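Local coordinates for epimerase (Methylomonas sp. DH-1, PDB 7CJ6), which catalyses the manganese-dependent epimerization of ketoses at C3, acting most strongly on L-ribulose and also interconverting D-allulose and D-fructose, at residues A[10-15]-A[244-249]; A[37-42]-A[65-70]; A[208-213]-A[237-242]. One frame throughout, in Å; residues are numbered along the deposited sequence.

Interaction 1 of 3, residues A[10-15]-A[244-249]; sequences GGHALV and TFESFS. With MN (manganese (II) ion), chain C; PSJ (D-psicose), chain D.
H12 and E246 run alongside each other, both directed to the sugar site, at the mouth of a TIM barrel where its first strand, 8-12, meets its last, 242-245, and closes the parallel sheet. E246 is extended, with CG anti to the backbone N (chi1 -177°), and this reach carries OE2 to the manganese ion at 2.0 Å; E152, D185 and H211 supply the other protein ligands. E246 is probably also a proton donor/acceptor, as in related enzymes. Its OE1 comes within 3.2 Å of H12 CD2, and H12 NE2 in turn approaches C6 of the bound D-psicose at 3.3 Å. An imidazole suits this place because its flat ring can lie beside the carboxylate with NE2 facing the sugar and ND1 taking a backbone N-H.

The second shell fixes the imidazole. The backbone N of L14 donates to H12 ND1 over 3.3 Å, a nearly straight bond (165°) although the donor sits somewhat out of the ring plane. F248 turns an edge toward the H12 face that E246 CG also overlies, an offset edge-to-face pair with centroids 5.4 Å apart. F248 is steadied by L14, whose CD2 methyl meets the ring in its plane at CE1. Farther from the site, V15 CG2 packs obliquely against the F245 ring, joining the short 3-10 segment 13-15 to an apolar patch that L274 and A278 of helix 271-285 complete. S247, by contrast, directs its hydroxyl to the carbonyl of R217.

Beneath the side chains run the parallel strands. Glycine fits at position 10 because a beta carbon there would crowd T244 CB, the CA atoms of this pair being 4.0 Å apart. Two residues on, H12 N donates to F245 O at 3.0 Å.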
loop_
_atom_site.group_PDB
_atom_site.type_symbol
_atom_site.label_atom_id
_atom_site.label_comp_id
_atom_site.label_asym_id
_atom_site.label_seq_id
_atom_site.Cartn_x
_atom_site.Cartn_y
_atom_site.Cartn_z
ATOM N N GLY A 10 -20.797 11.291 4.724
ATOM C CA GLY A 10 -21.289 10.145 3.948
ATOM C C GLY A 10 -20.682 8.847 4.429
ATOM O O GLY A 10 -19.584 8.878 5.033
ATOM N N GLY A 11 -21.390 7.748 4.164
ATOM C CA GLY A 11 -20.905 6.374 4.350
ATOM C C GLY A 11 -20.752 5.697 3.005
ATOM O O GLY A 11 -21.669 5.805 2.166
ATOM N N HIS A 12 -19.608 5.064 2.783
ATOM C CA HIS A 12 -19.325 4.277 1.557
ATOM C C HIS A 12 -20.227 3.038 1.577
ATOM O O HIS A 12 -20.440 2.472 2.668
ATOM C CB HIS A 12 -17.830 3.961 1.486
ATOM C CG HIS A 12 -17.398 3.423 0.166
ATOM N ND1 HIS A 12 -17.516 2.089 -0.149
ATOM C CD2 HIS A 12 -16.855 4.028 -0.909
ATOM C CE1 HIS A 12 -17.065 1.890 -1.370
ATOM N NE2 HIS A 12 -16.657 3.066 -1.858
ATOM N N ALA A 13 -20.758 2.645 0.418
ATOM C CA ALA A 13 -21.727 1.534 0.284
ATOM C C ALA A 13 -21.168 0.260 0.938
ATOM O O ALA A 13 -21.956 -0.457 1.586
ATOM C CB ALA A 13 -22.056 1.323 -1.170
ATOM N N LEU A 14 -19.863 -0.001 0.792
ATOM C CA LEU A 14 -19.225 -1.301 1.153
ATOM C C LEU A 14 -19.054 -1.434 2.668
ATOM O O LEU A 14 -18.516 -2.474 3.112
ATOM C CB LEU A 14 -17.879 -1.448 0.440
ATOM C CG LEU A 14 -17.902 -2.446 -0.716
ATOM C CD1 LEU A 14 -18.692 -1.888 -1.880
ATOM C CD2 LEU A 14 -16.501 -2.821 -1.159
ATOM N N VAL A 15 -19.496 -0.436 3.430
ATOM C CA VAL A 15 -19.633 -0.549 4.907
ATOM C C VAL A 15 -20.802 -1.499 5.199
ATOM O O VAL A 15 -20.750 -2.181 6.238
ATOM C CB VAL A 15 -19.824 0.830 5.560
ATOM C CG1 VAL A 15 -20.240 0.707 7.018
ATOM C CG2 VAL A 15 -18.573 1.681 5.422
ATOM N N THR A 244 -16.768 11.261 3.355
ATOM C CA THR A 244 -17.343 9.898 3.504
ATOM C C THR A 244 -16.369 9.015 4.287
ATOM O O THR A 244 -15.140 9.065 4.046
ATOM C CB THR A 244 -17.848 9.306 2.180
ATOM O OG1 THR A 244 -17.412 7.954 2.064
ATOM C CG2 THR A 244 -17.428 10.079 0.955
ATOM N N PHE A 245 -16.928 8.283 5.250
ATOM C CA PHE A 245 -16.260 7.163 5.951
ATOM C C PHE A 245 -16.154 5.980 4.985
ATOM O O PHE A 245 -17.164 5.565 4.387
ATOM C CB PHE A 245 -17.033 6.753 7.198
ATOM C CG PHE A 245 -16.522 5.481 7.816
ATOM C CD1 PHE A 245 -15.176 5.339 8.122
ATOM C CD2 PHE A 245 -17.379 4.428 8.087
ATOM C CE1 PHE A 245 -14.701 4.175 8.704
ATOM C CE2 PHE A 245 -16.902 3.260 8.659
ATOM C CZ PHE A 245 -15.566 3.133 8.963
ATOM N N GLU A 246 -14.947 5.448 4.864
ATOM C CA GLU A 246 -14.617 4.336 3.947
ATOM C C GLU A 246 -13.894 3.250 4.743
ATOM O O GLU A 246 -12.899 3.571 5.429
ATOM C CB GLU A 246 -13.780 4.875 2.793
ATOM C CG GLU A 246 -13.455 3.820 1.761
ATOM C CD GLU A 246 -12.960 4.397 0.452
ATOM O OE1 GLU A 246 -13.637 4.199 -0.562
ATOM O OE2 GLU A 246 -11.903 5.045 0.454
ATOM N N SER A 247 -14.390 2.015 4.659
ATOM C CA SER A 247 -13.857 0.850 5.404
ATOM C C SER A 247 -14.162 -0.434 4.630
ATOM O O SER A 247 -15.256 -0.547 4.031
ATOM C CB SER A 247 -14.413 0.806 6.802
ATOM O OG SER A 247 -13.875 -0.291 7.526
ATOM N N PHE A 248 -13.214 -1.365 4.640
ATOM C CA PHE A 248 -13.317 -2.659 3.921
ATOM C C PHE A 248 -12.897 -3.785 4.862
ATOM O O PHE A 248 -11.788 -3.727 5.435
ATOM C CB PHE A 248 -12.484 -2.624 2.641
ATOM C CG PHE A 248 -12.868 -1.507 1.707
ATOM C CD1 PHE A 248 -13.917 -1.657 0.814
ATOM C CD2 PHE A 248 -12.203 -0.292 1.745
ATOM C CE1 PHE A 248 -14.278 -0.624 -0.037
ATOM C CE2 PHE A 248 -12.563 0.739 0.892
ATOM C CZ PHE A 248 -13.601 0.572 0.005
ATOM N N SER A 249 -13.802 -4.749 5.038
ATOM C CA SER A 249 -13.598 -6.001 5.807
ATOM C C SER A 249 -14.035 -7.175 4.930
ATOM O O SER A 249 -14.938 -6.972 4.087
ATOM C CB SER A 249 -14.356 -5.974 7.106
ATOM O OG SER A 249 -14.191 -7.194 7.811
HETATM MN MN MN C . -11.140 6.299 -0.934
HETATM C C1 PSJ D . -10.044 2.816 -3.271
HETATM O O1 PSJ D . -8.889 2.448 -2.510
HETATM C C2 PSJ D . -10.583 4.106 -2.720
HETATM O O2 PSJ D . -10.023 4.596 -1.780
HETATM C C3 PSJ D . -11.763 4.767 -3.365
HETATM O O3 PSJ D . -12.698 5.229 -2.393
HETATM C C4 PSJ D . -12.387 3.740 -4.289
HETATM O O4 PSJ D . -11.492 3.605 -5.387
HETATM C C5 PSJ D . -13.769 4.111 -4.810
HETATM O O5 PSJ D . -14.199 5.342 -4.214
HETATM C C6 PSJ D . -14.769 2.994 -4.507
HETATM O O6 PSJ D . -16.019 3.233 -5.177
#

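Interaction 2 of 3, residues A[37-42]-A[65-70]; sequences YDYIEI and RAHASL. With PSJ (D-psicose), chain D.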
loop_
_atom_site.group_PDB
_atom_site.type_symbol
_atom_site.label_atom_id
_atom_site.label_comp_id
_atom_site.label_asym_id
_atom_site.label_seq_id
_atom_site.Cartn_x
_atom_site.Cartn_y
_atom_site.Cartn_z
ATOM N N TYR A 37 -25.821 9.563 8.826
ATOM C CA TYR A 37 -25.072 10.108 7.666
ATOM C C TYR A 37 -26.004 10.978 6.818
ATOM O O TYR A 37 -27.216 10.705 6.766
ATOM C CB TYR A 37 -24.445 8.975 6.848
ATOM C CG TYR A 37 -23.236 8.365 7.511
ATOM C CD1 TYR A 37 -21.975 8.913 7.341
ATOM C CD2 TYR A 37 -23.359 7.271 8.350
ATOM C CE1 TYR A 37 -20.860 8.364 7.950
ATOM C CE2 TYR A 37 -22.255 6.715 8.974
ATOM C CZ TYR A 37 -21.001 7.264 8.774
ATOM O OH TYR A 37 -19.905 6.734 9.387
ATOM N N ASP A 38 -25.436 12.005 6.185
ATOM C CA ASP A 38 -26.157 12.943 5.286
ATOM C C ASP A 38 -26.379 12.295 3.923
ATOM O O ASP A 38 -27.407 12.598 3.277
ATOM C CB ASP A 38 -25.372 14.237 5.112
ATOM C CG ASP A 38 -25.226 14.984 6.419
ATOM O OD1 ASP A 38 -26.251 15.135 7.108
ATOM O OD2 ASP A 38 -24.091 15.363 6.747
ATOM N N TYR A 39 -25.437 11.461 3.487
ATOM C CA TYR A 39 -25.497 10.804 2.160
ATOM C C TYR A 39 -24.886 9.407 2.229
ATOM O O TYR A 39 -24.161 9.071 3.187
ATOM C CB TYR A 39 -24.811 11.668 1.096
ATOM C CG TYR A 39 -23.316 11.808 1.240
ATOM C CD1 TYR A 39 -22.446 10.972 0.560
ATOM C CD2 TYR A 39 -22.769 12.800 2.030
ATOM C CE1 TYR A 39 -21.072 11.099 0.686
ATOM C CE2 TYR A 39 -21.400 12.940 2.168
ATOM C CZ TYR A 39 -20.546 12.091 1.494
ATOM O OH TYR A 39 -19.198 12.241 1.633
ATOM N N ILE A 40 -25.200 8.603 1.215
ATOM C CA ILE A 40 -24.486 7.331 0.923
ATOM C C ILE A 40 -23.636 7.561 -0.330
ATOM O O ILE A 40 -24.109 8.260 -1.248
ATOM C CB ILE A 40 -25.476 6.162 0.762
ATOM C CG1 ILE A 40 -24.742 4.846 0.487
ATOM C CG2 ILE A 40 -26.510 6.483 -0.306
ATOM C CD1 ILE A 40 -25.457 3.621 1.005
ATOM N N GLU A 41 -22.410 7.037 -0.344
ATOM C CA GLU A 41 -21.544 7.054 -1.544
ATOM C C GLU A 41 -21.667 5.693 -2.237
ATOM O O GLU A 41 -21.188 4.686 -1.677
ATOM C CB GLU A 41 -20.100 7.371 -1.175
ATOM C CG GLU A 41 -19.201 7.544 -2.383
ATOM C CD GLU A 41 -17.751 7.792 -2.018
ATOM O OE1 GLU A 41 -17.487 8.782 -1.290
ATOM O OE2 GLU A 41 -16.899 6.991 -2.435
ATOM N N ILE A 42 -22.326 5.667 -3.391
ATOM C CA ILE A 42 -22.573 4.417 -4.166
ATOM C C ILE A 42 -21.354 4.180 -5.052
ATOM O O ILE A 42 -20.927 5.126 -5.732
ATOM C CB ILE A 42 -23.888 4.508 -4.963
ATOM C CG1 ILE A 42 -25.052 4.880 -4.041
ATOM C CG2 ILE A 42 -24.148 3.208 -5.726
ATOM C CD1 ILE A 42 -26.244 5.485 -4.743
ATOM N N ARG A 65 -29.217 11.666 0.868
ATOM C CA ARG A 65 -28.601 12.087 -0.416
ATOM C C ARG A 65 -27.636 10.991 -0.877
ATOM O O ARG A 65 -27.355 10.058 -0.084
ATOM C CB ARG A 65 -27.927 13.451 -0.258
ATOM C CG ARG A 65 -28.912 14.562 0.078
ATOM C CD ARG A 65 -28.375 15.932 -0.265
ATOM N NE ARG A 65 -27.264 16.305 0.586
ATOM C CZ ARG A 65 -27.416 16.725 1.832
ATOM N NH1 ARG A 65 -28.632 16.810 2.336
ATOM N NH2 ARG A 65 -26.373 17.055 2.570
ATOM N N ALA A 66 -27.178 11.084 -2.126
ATOM C CA ALA A 66 -26.198 10.157 -2.723
ATOM C C ALA A 66 -25.141 10.953 -3.494
ATOM O O ALA A 66 -25.493 11.951 -4.173
ATOM C CB ALA A 66 -26.899 9.153 -3.610
ATOM N N HIS A 67 -23.884 10.535 -3.353
ATOM C CA HIS A 67 -22.815 10.782 -4.350
ATOM C C HIS A 67 -22.362 9.421 -4.886
ATOM O O HIS A 67 -22.903 8.386 -4.441
ATOM C CB HIS A 67 -21.694 11.636 -3.753
ATOM C CG HIS A 67 -22.155 12.982 -3.303
ATOM N ND1 HIS A 67 -22.766 13.883 -4.159
ATOM C CD2 HIS A 67 -22.079 13.587 -2.096
ATOM C CE1 HIS A 67 -23.052 14.985 -3.489
ATOM N NE2 HIS A 67 -22.634 14.828 -2.221
ATOM N N ALA A 68 -21.423 9.420 -5.824
ATOM C CA ALA A 68 -20.965 8.187 -6.499
ATOM C C ALA A 68 -19.446 8.216 -6.644
ATOM O O ALA A 68 -18.909 9.270 -7.030
ATOM C CB ALA A 68 -21.646 8.054 -7.836
ATOM N N SER A 69 -18.791 7.088 -6.360
ATOM C CA SER A 69 -17.366 6.860 -6.687
ATOM C C SER A 69 -17.269 5.651 -7.617
ATOM O O SER A 69 -18.224 4.865 -7.708
ATOM C CB SER A 69 -16.514 6.685 -5.462
ATOM O OG SER A 69 -17.036 5.686 -4.601
ATOM N N LEU A 70 -16.140 5.519 -8.290
ATOM C CA LEU A 70 -15.847 4.296 -9.063
ATOM C C LEU A 70 -14.344 4.236 -9.303
ATOM O O LEU A 70 -13.651 5.232 -9.050
ATOM C CB LEU A 70 -16.653 4.308 -10.364
ATOM C CG LEU A 70 -16.343 5.439 -11.343
ATOM C CD1 LEU A 70 -15.175 5.070 -12.243
ATOM C CD2 LEU A 70 -17.568 5.772 -12.179
HETATM C C1 PSJ D . -10.044 2.816 -3.271
HETATM O O1 PSJ D . -8.889 2.448 -2.510
HETATM C C2 PSJ D . -10.583 4.106 -2.720
HETATM O O2 PSJ D . -10.023 4.596 -1.780
HETATM C C3 PSJ D . -11.763 4.767 -3.365
HETATM O O3 PSJ D . -12.698 5.229 -2.393
HETATM C C4 PSJ D . -12.387 3.740 -4.289
HETATM O O4 PSJ D . -11.492 3.605 -5.387
HETATM C C5 PSJ D . -13.769 4.111 -4.810
HETATM O O5 PSJ D . -14.199 5.342 -4.214
HETATM C C6 PSJ D . -14.769 2.994 -4.507
HETATM O O6 PSJ D . -16.019 3.233 -5.177
#
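E41 and S69 carry the polar side-chain contact between the parallel strands 39-43 and 65-72. E41 runs out fully extended, CG anti to the backbone N (chi1 -174°), which brings OE2 to S69. S69 OG donates to E41 OE2 over 2.5 Å, arriving on the anti side of the carboxylate and somewhat out of its plane, and accepts in turn from O6 of the bound D-psicose at 2.7 Å. A small hydroxyl that can donate one hydrogen bond and accept another suits a place between carboxylate and sugar. E41 OE1 receives H211 NE2 and Y209 OH, so the buried carboxylate is gripped at both oxygens. With an alanine here, S69 OG, H211 NE2 and Y209 OH would probably lose their shared acceptor, leaving the imidazole less firmly set in rotation about its manganese bond.

Aromatic contact occupies the same face of the sheet. H67 presents an edge to the Y39 ring in an edge-to-face pair, its CD2 standing 3.7 Å from Y39 CD1, while H67 NE2 bonds E8.

The opposite face is apolar: I42 CD1 rests on A66 CB at 3.9 Å, beside I40.

Backbone bonds form a regular parallel ladder, from R65 N to D38 O as far as S69 N to I42 O at 3.0 Å.

The pair belongs to a beta-alpha-beta unit connected through helix 52-61, with strand 8-12 flanking residues 39-43 and strand 107-112 flanking residues 65-72.

Interaction 3 of 3, residues A[208-213]-A[237-242]; sequences GYVHIG and IDYRGP. With MN (manganese (II) ion), chain C; PSJ (D-psicose), chain D.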
loop_
_atom_site.group_PDB
_atom_site.type_symbol
_atom_site.label_atom_id
_atom_site.label_comp_id
_atom_site.label_asym_id
_atom_site.label_seq_id
_atom_site.Cartn_x
_atom_site.Cartn_y
_atom_site.Cartn_z
ATOM N N GLY A 208 -12.032 19.065 -3.292
ATOM C CA GLY A 208 -13.477 18.976 -3.586
ATOM C C GLY A 208 -14.154 17.849 -2.826
ATOM O O GLY A 208 -15.394 17.846 -2.751
ATOM N N TYR A 209 -13.384 16.923 -2.258
ATOM C CA TYR A 209 -13.937 15.665 -1.695
ATOM C C TYR A 209 -12.901 14.967 -0.817
ATOM O O TYR A 209 -11.703 14.971 -1.164
ATOM C CB TYR A 209 -14.359 14.741 -2.835
ATOM C CG TYR A 209 -15.522 13.835 -2.525
ATOM C CD1 TYR A 209 -15.369 12.704 -1.740
ATOM C CD2 TYR A 209 -16.779 14.107 -3.034
ATOM C CE1 TYR A 209 -16.439 11.869 -1.467
ATOM C CE2 TYR A 209 -17.858 13.282 -2.772
ATOM C CZ TYR A 209 -17.685 12.153 -1.995
ATOM O OH TYR A 209 -18.755 11.344 -1.749
ATOM N N VAL A 210 -13.366 14.364 0.277
ATOM C CA VAL A 210 -12.494 13.712 1.293
ATOM C C VAL A 210 -13.039 12.323 1.622
ATOM O O VAL A 210 -14.272 12.173 1.802
ATOM C CB VAL A 210 -12.368 14.546 2.578
ATOM C CG1 VAL A 210 -11.722 13.724 3.686
ATOM C CG2 VAL A 210 -11.597 15.831 2.334
ATOM N N HIS A 211 -12.120 11.368 1.733
ATOM C CA HIS A 211 -12.352 10.009 2.276
ATOM C C HIS A 211 -11.606 9.896 3.601
ATOM O O HIS A 211 -10.389 10.196 3.626
ATOM C CB HIS A 211 -11.921 8.935 1.267
ATOM C CG HIS A 211 -12.973 8.615 0.262
ATOM N ND1 HIS A 211 -12.862 7.562 -0.629
ATOM C CD2 HIS A 211 -14.169 9.194 0.022
ATOM C CE1 HIS A 211 -13.939 7.522 -1.385
ATOM N NE2 HIS A 211 -14.756 8.515 -1.006
ATOM N N ILE A 212 -12.333 9.513 4.652
ATOM C CA ILE A 212 -11.768 9.153 5.981
ATOM C C ILE A 212 -11.641 7.631 6.046
ATOM O O ILE A 212 -12.690 6.951 6.088
ATOM C CB ILE A 212 -12.649 9.701 7.120
ATOM C CG1 ILE A 212 -12.845 11.215 7.002
ATOM C CG2 ILE A 212 -12.087 9.292 8.470
ATOM C CD1 ILE A 212 -11.559 11.992 6.888
ATOM N N GLY A 213 -10.402 7.138 6.055
ATOM C CA GLY A 213 -10.076 5.716 6.256
ATOM C C GLY A 213 -8.878 5.556 7.170
ATOM O O GLY A 213 -7.882 6.272 6.969
ATOM N N ILE A 237 -7.911 25.371 5.989
ATOM C CA ILE A 237 -8.454 25.810 4.665
ATOM C C ILE A 237 -9.983 25.929 4.737
ATOM O O ILE A 237 -10.607 26.161 3.681
ATOM C CB ILE A 237 -8.020 24.854 3.533
ATOM C CG1 ILE A 237 -8.684 23.480 3.652
ATOM C CG2 ILE A 237 -6.505 24.740 3.466
ATOM C CD1 ILE A 237 -8.654 22.684 2.367
ATOM N N ASP A 238 -10.563 25.779 5.931
ATOM C CA ASP A 238 -12.033 25.798 6.161
ATOM C C ASP A 238 -12.730 24.918 5.117
ATOM O O ASP A 238 -13.665 25.403 4.450
ATOM C CB ASP A 238 -12.597 27.219 6.119
ATOM C CG ASP A 238 -14.073 27.266 6.463
ATOM O OD1 ASP A 238 -14.458 26.600 7.439
ATOM O OD2 ASP A 238 -14.824 27.949 5.740
ATOM N N TYR A 239 -12.294 23.667 4.985
ATOM C CA TYR A 239 -12.863 22.707 4.007
ATOM C C TYR A 239 -14.362 22.535 4.274
ATOM O O TYR A 239 -14.758 22.172 5.407
ATOM C CB TYR A 239 -12.142 21.361 4.053
ATOM C CG TYR A 239 -12.795 20.321 3.179
ATOM C CD1 TYR A 239 -12.605 20.322 1.809
ATOM C CD2 TYR A 239 -13.655 19.378 3.715
ATOM C CE1 TYR A 239 -13.218 19.382 0.995
ATOM C CE2 TYR A 239 -14.271 18.431 2.918
ATOM C CZ TYR A 239 -14.057 18.436 1.552
ATOM O OH TYR A 239 -14.662 17.503 0.759
ATOM N N ARG A 240 -15.174 22.814 3.253
ATOM C CA ARG A 240 -16.644 22.599 3.280
ATOM C C ARG A 240 -17.048 21.775 2.058
ATOM O O ARG A 240 -17.314 22.358 0.997
ATOM C CB ARG A 240 -17.356 23.947 3.370
ATOM C CG ARG A 240 -17.193 24.597 4.736
ATOM C CD ARG A 240 -18.061 25.820 4.917
ATOM N NE ARG A 240 -18.603 25.879 6.268
ATOM C CZ ARG A 240 -18.141 26.658 7.234
ATOM N NH1 ARG A 240 -17.128 27.471 7.002
ATOM N NH2 ARG A 240 -18.703 26.635 8.428
ATOM N N GLY A 241 -17.070 20.456 2.220
ATOM C CA GLY A 241 -17.376 19.496 1.146
ATOM C C GLY A 241 -17.686 18.122 1.721
ATOM O O GLY A 241 -17.637 17.915 2.931
ATOM N N PRO A 242 -18.029 17.146 0.859
ATOM C CA PRO A 242 -18.296 15.785 1.312
ATOM C C PRO A 242 -17.129 15.180 2.103
ATOM O O PRO A 242 -15.988 15.352 1.710
ATOM C CB PRO A 242 -18.518 15.034 -0.008
ATOM C CG PRO A 242 -19.062 16.095 -0.934
ATOM C CD PRO A 242 -18.250 17.322 -0.586
HETATM MN MN MN C . -11.140 6.299 -0.934
HETATM C C1 PSJ D . -10.044 2.816 -3.271
HETATM O O1 PSJ D . -8.889 2.448 -2.510
HETATM C C2 PSJ D . -10.583 4.106 -2.720
HETATM O O2 PSJ D . -10.023 4.596 -1.780
HETATM C C3 PSJ D . -11.763 4.767 -3.365
HETATM O O3 PSJ D . -12.698 5.229 -2.393
HETATM C C4 PSJ D . -12.387 3.740 -4.289
HETATM O O4 PSJ D . -11.492 3.605 -5.387
HETATM C C5 PSJ D . -13.769 4.111 -4.810
HETATM O O5 PSJ D . -14.199 5.342 -4.214
HETATM C C6 PSJ D . -14.769 2.994 -4.507
HETATM O O6 PSJ D . -16.019 3.233 -5.177
#
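Y239 swings its ring toward V210 and Y209 by setting CG anti to the backbone N (chi1 174°), while V210 sets CG1 anti to its own N (chi1 168°), which leaves CG2 opposite the carbonyl carbon and over the tyrosine face. The result is a CH-pi contact between side chains running antiparallel alongside each other, V210 CG2 lying 4.0 Å from the centroid of the Y239 ring. Backbone N of G241 lies over the other face of the ring, and a beta carbon on G241 would collide with the Y239 hydroxyl, so glycine fits there.

That hydroxyl donates to P242 O at 2.7 Å. The same oxygen accepts V210 N at 3.1 Å, and the two donors reach it from opposite faces of its carbonyl plane. One buried oxygen is thereby doubly satisfied, tying the loop to the backbone of strand 207-212 as strand 242-245 begins. P242 then lays its CB over the Y209 ring, 3.6 Å from the centroid and 21° off the normal; a rigid, apolar pyrrolidine makes a good partner for a flat aromatic face. Y209 spends its own hydroxyl on E41.

Farther along the strand, H211 gives ND1 to the manganese ion at 2.2 Å, and its NE2 is held by E41, a second-shell carboxylate that fixes the ring's rotation and would tend to strengthen imidazole as a ligand.

Upstream, D238, with positive phi, is the C-prime residue of a Schellman motif that ends helix 227-236. A helix stop, a short loop and re-entry beside the preceding parallel strand make the beta-alpha-beta crossover typical of TIM barrels.

In the fold
All three contacts are buried in one eight-stranded barrel. Interaction 1 closes it by joining the first and last strands, interaction 2 pairs the second strand with the third, and interaction 3 ties the seventh strand to the loop that feeds the eighth. Interaction 2 alone has contact residues that reach solvent, R65 and in part D38. Its chemistry is mostly a regular backbone ladder, whereas interaction 1 leans on side chains beyond a short run of strand pairing and interaction 3 on rings and a shared carbonyl. Interactions 1 and 3 each contribute a manganese ligand; interactions 1 and 2 adjoin directly, G11 O lying 2.9 Å from E41 N, and all three border the D-psicose.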